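Ispd/ispf bifunctional enzyme (Campylobacter jejuni, PDB 1W55) makes 4-diphosphocytidyl-2-C-methylerythritol from CTP and methylerythritol phosphate, and converts CDP-methylerythritol 2-phosphate to methylerythritol 2,4-cyclodiphosphate with release of CMP, two steps of isoprenoid precursor biosynthesis. Local coordinates at residues R76-S79 with L80-L84; A136-R139 with E140-K143; L164-D168 with D169-I173. All blocks are in the same frame, centred on the assembly; numbering follows the deposited sequence.

Contact 1. Residues R76-S79 with L80-L84; sequences RAES and LKKAL. With C (cytidine-5'-monophosphate), chain D.
Arg76 and Leu80 sit one turn apart at the start of helix 76-84, and the arginine side chain runs along the ribose of the bound cytidine monophosphate until its NH1 end comes near the leucine. Its CB is 4.0 Å from the ribose O4', and CG comes closer, 3.4 Å from the same oxygen. CG lies anti to the backbone N (chi1 -169°), beside the carbonyl carbon, and the chain stays extended to NE, which carries it past the sugar. CD lies 3.8 Å from C5' of the nucleotide, and that carbon meets the guanidinium at its edge, near its plane. Leu80 CD2 approaches obliquely, 4.2 Å from NH1. The two ends of the group are taken by acids: NH2 by Asp96, NH1 by Asp169. This is the nucleotide pocket of an IspD cytidylyltransferase domain, where the first turn of the helix faces the ligand. Ser79 OG donates a hydrogen bond to N3 of the base, 2.7 Å, and also bonds to Gly73 N; Ser79 CB rests 3.5 Å from that same N3. The backbone holds the turn with Leu80 N to Arg76 O at 2.9 Å and Ala83 N to Ser79 O at 3.0 Å.

Contact 2. Residues A136-R139 with E140-K143; sequences ALQR and EKIK. With C (cytidine-5'-monophosphate), chain B.
A short 3-10 turn carries the chain from strand 135-137 into strand 142-145, and Gln138 and Glu140 meet across it. Two backbone bonds shape the bend: Lys141 N donates to Gln138 O at 3.1 Å, and Ile142 N to Arg139 O, also at 3.1 Å. Gln138 NE2 gives a 2.7 Å bond to Glu140 OE1. The donor comes in on the syn side of the carboxylate, about 20° out of its plane, and the oxygen lies close to the plane of the amide. Both chains are bent at chi2 (80° in Gln138, 86° in Glu140), which brings amide and carboxylate together. Gln138 OE1 accepts from a water oxygen at 2.7 Å, and this water has a weak link to Lys141 NZ. These residues belong to the part of the IspD domain that meets the second subunit: Ile142 and Lys143 pair with a strand of that chain, Leu137 packs on its Leu137, and Ile142 on its Phe132. The second carboxylate oxygen, Glu140 OE2, stands 3.8 Å from Arg139 NE, a long salt bridge, with the guanidinium and carboxylate planes steeply turned against each other. Arg139 itself extends from CG to NE and points its NH2 at the cytidine monophosphate held in the second subunit's pocket. NH2 donates to OP2 at 3.2 Å, with the oxygen at the edge of the guanidinium, in its plane. Arg139 probably positions methylerythritol phosphate for nucleophilic attack. Leu137 CD1 touches Ile142 CD1 at 3.9 Å, the two side chains crossing at about a right angle.

Contact 3. Residues L164-D168 with D169-I173; sequences LEFTD and DSTAI
Asp169 follows directly on Asp168, the N-cap of helix 169-174, and the two acids share a water. It donates to Asp169 OD1 at 2.9 Å and more weakly to the carbonyl oxygen of Asp168. Asp169 OD1 is also the acid oxygen that Arg76 holds. Next comes Ser170, whose OG donates to Asp168 OD2 at a very short 2.5 Å. Gln149 NE2 also reaches that OD2. Thr171 holds the other carboxylate oxygen twice. Its backbone N gives Asp168 OD1 the capping bond, 2.9 Å long and fairly straight at 166°, arriving on the syn side of the carboxylate. Its OG1 donates to the same oxygen at 2.6 Å, coming in nearly along the C-O direction. With chi1 at 53°, OG1 stands between the backbone N and carbonyl carbon of its own residue, where it can reach the acid and also take a proton from a water 2.8 Å away. That water accepts from Thr167 N, and it lies at the edge of the Phe166 ring. Ala172, one residue on, meets the ring from above: its CA is 3.5 Å from the ring centroid and only 4° off the normal, a CH-pi contact, and its CB leans against CD1 of Phe166. The loop is thus laid over the first turn of the helix by an aromatic face as well as by the cap. With two donors on OD1 and others on OD2 at a helix N-terminus, Asp168 is probably kept as a carboxylate, its rotation fixed by bonds to both oxygens.

Along the chain the three contacts follow in order, all within the IspD cytidylyltransferase part. Contacts 1 and 3 are neighbours, their centres about 11 Å apart, and they also touch where Arg76 CD packs on Thr167 O and Ala77 CB on Leu164 O, so the loop before helix 169-174 lies against the start of helix 76-84. Contact 2 stands apart: its centre is about 30 Å from that of contact 1 and about 20 Å from that of contact 3, and it touches neither within the chain. The dimer closes this gap. Arg139 of the second subunit reaches the site and packs on Thr167 of contact 3, so each cytidylyltransferase site is completed by two chains.

Contact 1. Residues R76-S79 with L80-L84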
loop_
_atom_site.group_PDB
_atom_site.type_symbol
_atom_site.label_atom_id
_atom_site.label_comp_id
_atom_site.label_asym_id
_atom_site.label_seq_id
_atom_site.Cartn_x
_atom_site.Cartn_y
_atom_site.Cartn_z
ATOM N N ARG A 76 36.269 9.049 -19.398
ATOM C CA ARG A 76 35.696 9.877 -18.346
ATOM C C ARG A 76 36.540 11.132 -18.095
ATOM O O ARG A 76 36.022 12.261 -18.133
ATOM C CB ARG A 76 35.564 9.048 -17.064
ATOM C CG ARG A 76 34.731 9.697 -15.960
ATOM C CD ARG A 76 34.715 8.885 -14.666
ATOM N NE ARG A 76 33.863 9.463 -13.628
ATOM C CZ ARG A 76 34.191 10.498 -12.845
ATOM N NH1 ARG A 76 35.366 11.117 -12.974
ATOM N NH2 ARG A 76 33.328 10.922 -11.927
ATOM N N ALA A 77 37.838 10.936 -17.860
ATOM C CA ALA A 77 38.740 12.045 -17.525
ATOM C C ALA A 77 38.877 13.053 -18.662
ATOM O O ALA A 77 38.977 14.262 -18.411
ATOM C CB ALA A 77 40.113 11.527 -17.088
ATOM N N GLU A 78 38.868 12.574 -19.909
ATOM C CA GLU A 78 38.856 13.499 -21.043
ATOM C C GLU A 78 37.558 14.288 -21.181
ATOM O O GLU A 78 37.602 15.495 -21.426
ATOM C CB GLU A 78 39.218 12.842 -22.375
ATOM C CG GLU A 78 39.711 13.897 -23.363
ATOM C CD GLU A 78 39.975 13.394 -24.770
ATOM O OE1 GLU A 78 39.635 12.240 -25.104
ATOM O OE2 GLU A 78 40.539 14.185 -25.556
ATOM N N SER A 79 36.410 13.631 -21.034
ATOM C CA SER A 79 35.143 14.369 -21.026
ATOM C C SER A 79 35.158 15.427 -19.933
ATOM O O SER A 79 34.778 16.575 -20.162
ATOM C CB SER A 79 33.952 13.431 -20.834
ATOM O OG SER A 79 33.927 12.438 -21.846
ATOM N N LEU A 80 35.630 15.033 -18.754
ATOM C CA LEU A 80 35.730 15.922 -17.601
ATOM C C LEU A 80 36.638 17.126 -17.880
ATOM O O LEU A 80 36.267 18.272 -17.611
ATOM C CB LEU A 80 36.229 15.143 -16.366
ATOM C CG LEU A 80 36.332 15.950 -15.060
ATOM C CD1 LEU A 80 35.065 16.796 -14.783
ATOM C CD2 LEU A 80 36.628 15.030 -13.883
ATOM N N LYS A 81 37.823 16.850 -18.421
ATOM C CA LYS A 81 38.802 17.888 -18.729
ATOM C C LYS A 81 38.229 18.924 -19.691
ATOM O O LYS A 81 38.409 20.134 -19.496
ATOM C CB LYS A 81 40.088 17.259 -19.293
ATOM C CG LYS A 81 41.076 18.249 -19.909
ATOM C CD LYS A 81 42.344 17.546 -20.389
ATOM C CE LYS A 81 43.500 18.537 -20.543
ATOM N NZ LYS A 81 44.806 17.819 -20.596
ATOM N N LYS A 82 37.534 18.454 -20.724
ATOM C CA LYS A 82 36.906 19.359 -21.687
ATOM C C LYS A 82 35.820 20.204 -21.031
ATOM O O LYS A 82 35.742 21.407 -21.267
ATOM C CB LYS A 82 36.332 18.590 -22.876
ATOM C CG LYS A 82 37.380 17.886 -23.739
ATOM C CD LYS A 82 36.722 16.918 -24.718
ATOM C CE LYS A 82 35.972 17.669 -25.826
ATOM N NZ LYS A 82 35.367 16.740 -26.821
ATOM N N ALA A 83 34.996 19.583 -20.192
ATOM C CA ALA A 83 33.912 20.309 -19.522
ATOM C C ALA A 83 34.434 21.335 -18.518
ATOM O O ALA A 83 33.809 22.379 -18.314
ATOM C CB ALA A 83 32.950 19.340 -18.848
ATOM N N LEU A 84 35.567 21.034 -17.883
ATOM C CA LEU A 84 36.182 21.971 -16.930
ATOM C C LEU A 84 36.583 23.319 -17.544
ATOM O O LEU A 84 36.564 24.336 -16.853
ATOM C CB LEU A 84 37.383 21.339 -16.217
ATOM C CG LEU A 84 37.078 20.324 -15.111
ATOM C CD1 LEU A 84 38.296 19.468 -14.826
ATOM C CD2 LEU A 84 36.593 21.011 -13.839
HETATM O OP3 C D . 31.841 4.015 -14.913
HETATM P P C D . 32.532 4.697 -16.069
HETATM O OP1 C D . 32.347 3.964 -17.374
HETATM O OP2 C D . 33.938 5.167 -15.775
HETATM O "O5'" C D . 31.662 6.029 -16.329
HETATM C "C5'" C D . 31.492 7.025 -15.332
HETATM C "C4'" C D . 30.726 8.217 -15.909
HETATM O "O4'" C D . 31.525 8.948 -16.847
HETATM C "C3'" C D . 29.463 7.804 -16.639
HETATM O "O3'" C D . 28.429 8.661 -16.193
HETATM C "C2'" C D . 29.753 8.047 -18.105
HETATM O "O2'" C D . 28.599 8.430 -18.844
HETATM C "C1'" C D . 30.790 9.156 -18.053
HETATM N N1 C D . 31.692 9.079 -19.202
HETATM C C2 C D . 31.883 10.232 -19.981
HETATM O O2 C D . 31.290 11.305 -19.686
HETATM N N3 C D . 32.712 10.162 -21.042
HETATM C C4 C D . 33.343 9.003 -21.373
HETATM N N4 C D . 34.166 8.960 -22.453
HETATM C C5 C D . 33.159 7.854 -20.611
HETATM C C6 C D . 32.314 7.920 -19.511
#

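Contact 2. Residues A136-R139 with E140-K143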
loop_
_atom_site.group_PDB
_atom_site.type_symbol
_atom_site.label_atom_id
_atom_site.label_comp_id
_atom_site.label_asym_id
_atom_site.label_seq_id
_atom_site.Cartn_x
_atom_site.Cartn_y
_atom_site.Cartn_z
ATOM N N ALA A 136 43.311 -13.127 -1.925
ATOM C CA ALA A 136 42.696 -12.375 -0.841
ATOM C C ALA A 136 43.434 -11.089 -0.484
ATOM O O ALA A 136 44.659 -11.066 -0.418
ATOM C CB ALA A 136 42.539 -13.265 0.380
ATOM N N LEU A 137 42.665 -10.024 -0.267
ATOM C CA LEU A 137 43.166 -8.735 0.201
ATOM C C LEU A 137 42.603 -8.467 1.569
ATOM O O LEU A 137 41.589 -9.056 1.947
ATOM C CB LEU A 137 42.682 -7.604 -0.698
ATOM C CG LEU A 137 43.230 -7.429 -2.105
ATOM C CD1 LEU A 137 42.702 -6.125 -2.648
ATOM C CD2 LEU A 137 44.760 -7.463 -2.126
ATOM N N GLN A 138 43.234 -7.551 2.298
ATOM C CA GLN A 138 42.730 -7.140 3.600
ATOM C C GLN A 138 41.538 -6.208 3.407
ATOM O O GLN A 138 41.699 -5.050 3.006
ATOM C CB GLN A 138 43.838 -6.471 4.430
ATOM C CG GLN A 138 43.513 -6.328 5.921
ATOM C CD GLN A 138 43.734 -7.626 6.696
ATOM O OE1 GLN A 138 44.834 -8.185 6.685
ATOM N NE2 GLN A 138 42.691 -8.108 7.360
ATOM N N ARG A 139 40.344 -6.718 3.697
ATOM C CA ARG A 139 39.108 -6.008 3.350
ATOM C C ARG A 139 38.929 -4.685 4.084
ATOM O O ARG A 139 38.302 -3.770 3.554
ATOM C CB ARG A 139 37.882 -6.908 3.535
ATOM C CG ARG A 139 37.616 -7.360 4.973
ATOM C CD ARG A 139 36.750 -8.600 5.063
ATOM N NE ARG A 139 36.446 -8.956 6.446
ATOM C CZ ARG A 139 35.804 -10.055 6.817
ATOM N NH1 ARG A 139 35.381 -10.920 5.902
ATOM N NH2 ARG A 139 35.574 -10.288 8.105
ATOM N N GLU A 140 39.504 -4.582 5.283
ATOM C CA GLU A 140 39.415 -3.374 6.113
ATOM C C GLU A 140 40.101 -2.156 5.472
ATOM O O GLU A 140 39.765 -1.012 5.791
ATOM C CB GLU A 140 40.025 -3.624 7.508
ATOM C CG GLU A 140 39.269 -4.633 8.373
ATOM C CD GLU A 140 39.681 -6.084 8.119
ATOM O OE1 GLU A 140 40.738 -6.317 7.487
ATOM O OE2 GLU A 140 38.939 -7.004 8.550
ATOM N N LYS A 141 41.062 -2.409 4.579
ATOM C CA LYS A 141 41.806 -1.328 3.916
ATOM C C LYS A 141 41.166 -0.878 2.594
ATOM O O LYS A 141 41.679 0.029 1.910
ATOM C CB LYS A 141 43.265 -1.753 3.693
ATOM C CG LYS A 141 44.016 -2.036 4.998
ATOM C CD LYS A 141 45.506 -2.221 4.746
ATOM C CE LYS A 141 46.292 -2.239 6.062
ATOM N NZ LYS A 141 47.201 -3.418 6.084
ATOM N N ILE A 142 40.051 -1.519 2.236
ATOM C CA ILE A 142 39.365 -1.218 0.984
ATOM C C ILE A 142 38.405 -0.055 1.160
ATOM O O ILE A 142 37.681 0.001 2.153
ATOM C CB ILE A 142 38.614 -2.468 0.471
ATOM C CG1 ILE A 142 39.609 -3.587 0.110
ATOM C CG2 ILE A 142 37.678 -2.117 -0.696
ATOM C CD1 ILE A 142 40.340 -3.411 -1.230
ATOM N N LYS A 143 38.409 0.864 0.193
ATOM C CA LYS A 143 37.354 1.874 0.037
ATOM C C LYS A 143 36.708 1.743 -1.343
ATOM O O LYS A 143 37.419 1.681 -2.354
ATOM C CB LYS A 143 37.928 3.288 0.155
ATOM C CG LYS A 143 38.053 3.810 1.556
ATOM C CD LYS A 143 38.365 5.300 1.556
ATOM C CE LYS A 143 38.876 5.754 2.915
ATOM N NZ LYS A 143 40.225 5.199 3.247
HETATM O OP3 C B . 32.315 -11.024 9.307
HETATM P P C B . 33.032 -11.859 10.340
HETATM O OP1 C B . 33.234 -11.128 11.643
HETATM O OP2 C B . 34.232 -12.614 9.818
HETATM O "O5'" C B . 31.954 -12.978 10.771
HETATM C "C5'" C B . 31.406 -13.896 9.836
HETATM C "C4'" C B . 30.514 -14.906 10.558
HETATM O "O4'" C B . 31.286 -15.809 11.359
HETATM C "C3'" C B . 29.513 -14.246 11.486
HETATM O "O3'" C B . 28.258 -14.853 11.239
HETATM C "C2'" C B . 29.990 -14.573 12.884
HETATM O "O2'" C B . 28.925 -14.714 13.817
HETATM C "C1'" C B . 30.741 -15.878 12.677
HETATM N N1 C B . 31.822 -16.017 13.652
HETATM C C2 C B . 31.892 -17.198 14.408
HETATM O O2 C B . 31.042 -18.113 14.239
HETATM N N3 C B . 32.887 -17.328 15.310
HETATM C C4 C B . 33.799 -16.337 15.505
HETATM N N4 C B . 34.784 -16.492 16.428
HETATM C C5 C B . 33.737 -15.162 14.765
HETATM C C6 C B . 32.722 -15.024 13.828
HETATM O O HOH W 1 46.808 -6.561 5.791
HETATM O O HOH W 2 36.744 -1.720 3.896
#

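Contact 3. Residues L164-D168 with D169-I173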
loop_
_atom_site.group_PDB
_atom_site.type_symbol
_atom_site.label_atom_id
_atom_site.label_comp_id
_atom_site.label_asym_id
_atom_site.label_seq_id
_atom_site.Cartn_x
_atom_site.Cartn_y
_atom_site.Cartn_z
ATOM N N LEU A 164 44.943 11.059 -18.457
ATOM C CA LEU A 164 43.503 10.983 -18.671
ATOM C C LEU A 164 42.922 9.598 -18.357
ATOM O O LEU A 164 41.857 9.233 -18.876
ATOM C CB LEU A 164 43.153 11.432 -20.097
ATOM C CG LEU A 164 43.595 12.859 -20.453
ATOM C CD1 LEU A 164 43.359 13.166 -21.925
ATOM C CD2 LEU A 164 42.900 13.896 -19.562
ATOM N N GLU A 165 43.610 8.852 -17.490
ATOM C CA GLU A 165 43.222 7.471 -17.150
ATOM C C GLU A 165 42.447 7.344 -15.832
ATOM O O GLU A 165 41.855 6.286 -15.559
ATOM C CB GLU A 165 44.456 6.552 -17.071
ATOM C CG GLU A 165 45.184 6.337 -18.390
ATOM C CD GLU A 165 44.498 5.307 -19.268
ATOM O OE1 GLU A 165 44.848 4.107 -19.159
ATOM O OE2 GLU A 165 43.608 5.698 -20.064
ATOM N N PHE A 166 42.482 8.401 -15.017
ATOM C CA PHE A 166 41.824 8.418 -13.708
ATOM C C PHE A 166 40.333 8.089 -13.838
ATOM O O PHE A 166 39.648 8.630 -14.713
ATOM C CB PHE A 166 41.985 9.794 -13.056
ATOM C CG PHE A 166 43.410 10.186 -12.783
ATOM C CD1 PHE A 166 43.958 11.327 -13.382
ATOM C CD2 PHE A 166 44.205 9.434 -11.919
ATOM C CE1 PHE A 166 45.269 11.716 -13.122
ATOM C CE2 PHE A 166 45.532 9.814 -11.653
ATOM C CZ PHE A 166 46.058 10.958 -12.259
ATOM N N THR A 167 39.850 7.178 -12.996
ATOM C CA THR A 167 38.449 6.753 -13.043
ATOM C C THR A 167 37.574 7.600 -12.115
ATOM O O THR A 167 36.347 7.485 -12.135
ATOM C CB THR A 167 38.296 5.268 -12.667
ATOM O OG1 THR A 167 38.774 5.074 -11.330
ATOM C CG2 THR A 167 39.193 4.364 -13.539
ATOM N N ASP A 168 38.211 8.425 -11.287
ATOM C CA ASP A 168 37.496 9.379 -10.444
ATOM C C ASP A 168 38.360 10.618 -10.217
ATOM O O ASP A 168 39.501 10.690 -10.701
ATOM C CB ASP A 168 37.065 8.738 -9.115
ATOM C CG ASP A 168 38.086 8.945 -7.997
ATOM O OD1 ASP A 168 39.304 8.853 -8.266
ATOM O OD2 ASP A 168 37.758 9.208 -6.820
ATOM N N ASP A 169 37.812 11.581 -9.479
ATOM C CA ASP A 169 38.487 12.842 -9.245
ATOM C C ASP A 169 39.442 12.789 -8.055
ATOM O O ASP A 169 40.434 13.514 -8.038
ATOM C CB ASP A 169 37.463 13.965 -9.082
ATOM C CG ASP A 169 36.517 14.079 -10.283
ATOM O OD1 ASP A 169 36.706 13.350 -11.283
ATOM O OD2 ASP A 169 35.549 14.861 -10.312
ATOM N N SER A 170 39.155 11.921 -7.080
ATOM C CA SER A 170 39.987 11.812 -5.877
ATOM C C SER A 170 41.396 11.271 -6.189
ATOM O O SER A 170 42.393 11.821 -5.701
ATOM C CB SER A 170 39.294 10.996 -4.774
ATOM O OG SER A 170 39.386 9.595 -5.003
ATOM N N THR A 171 41.475 10.218 -7.007
ATOM C CA THR A 171 42.769 9.695 -7.453
ATOM C C THR A 171 43.521 10.711 -8.305
ATOM O O THR A 171 44.744 10.771 -8.250
ATOM C CB THR A 171 42.630 8.394 -8.252
ATOM O OG1 THR A 171 41.695 8.580 -9.334
ATOM C CG2 THR A 171 42.033 7.290 -7.400
ATOM N N ALA A 172 42.792 11.497 -9.100
ATOM C CA ALA A 172 43.421 12.528 -9.922
ATOM C C ALA A 172 44.073 13.593 -9.033
ATOM O O ALA A 172 45.247 13.902 -9.195
ATOM C CB ALA A 172 42.411 13.154 -10.887
ATOM N N ILE A 173 43.303 14.122 -8.085
ATOM C CA ILE A 173 43.769 15.151 -7.160
ATOM C C ILE A 173 44.883 14.632 -6.243
ATOM O O ILE A 173 45.886 15.317 -6.037
ATOM C CB ILE A 173 42.589 15.694 -6.310
ATOM C CG1 ILE A 173 41.556 16.403 -7.201
ATOM C CG2 ILE A 173 43.102 16.573 -5.152
ATOM C CD1 ILE A 173 41.765 17.900 -7.380
HETATM O O HOH W 3 42.026 6.312 -10.937
HETATM O O HOH W 4 38.985 12.433 -12.734
#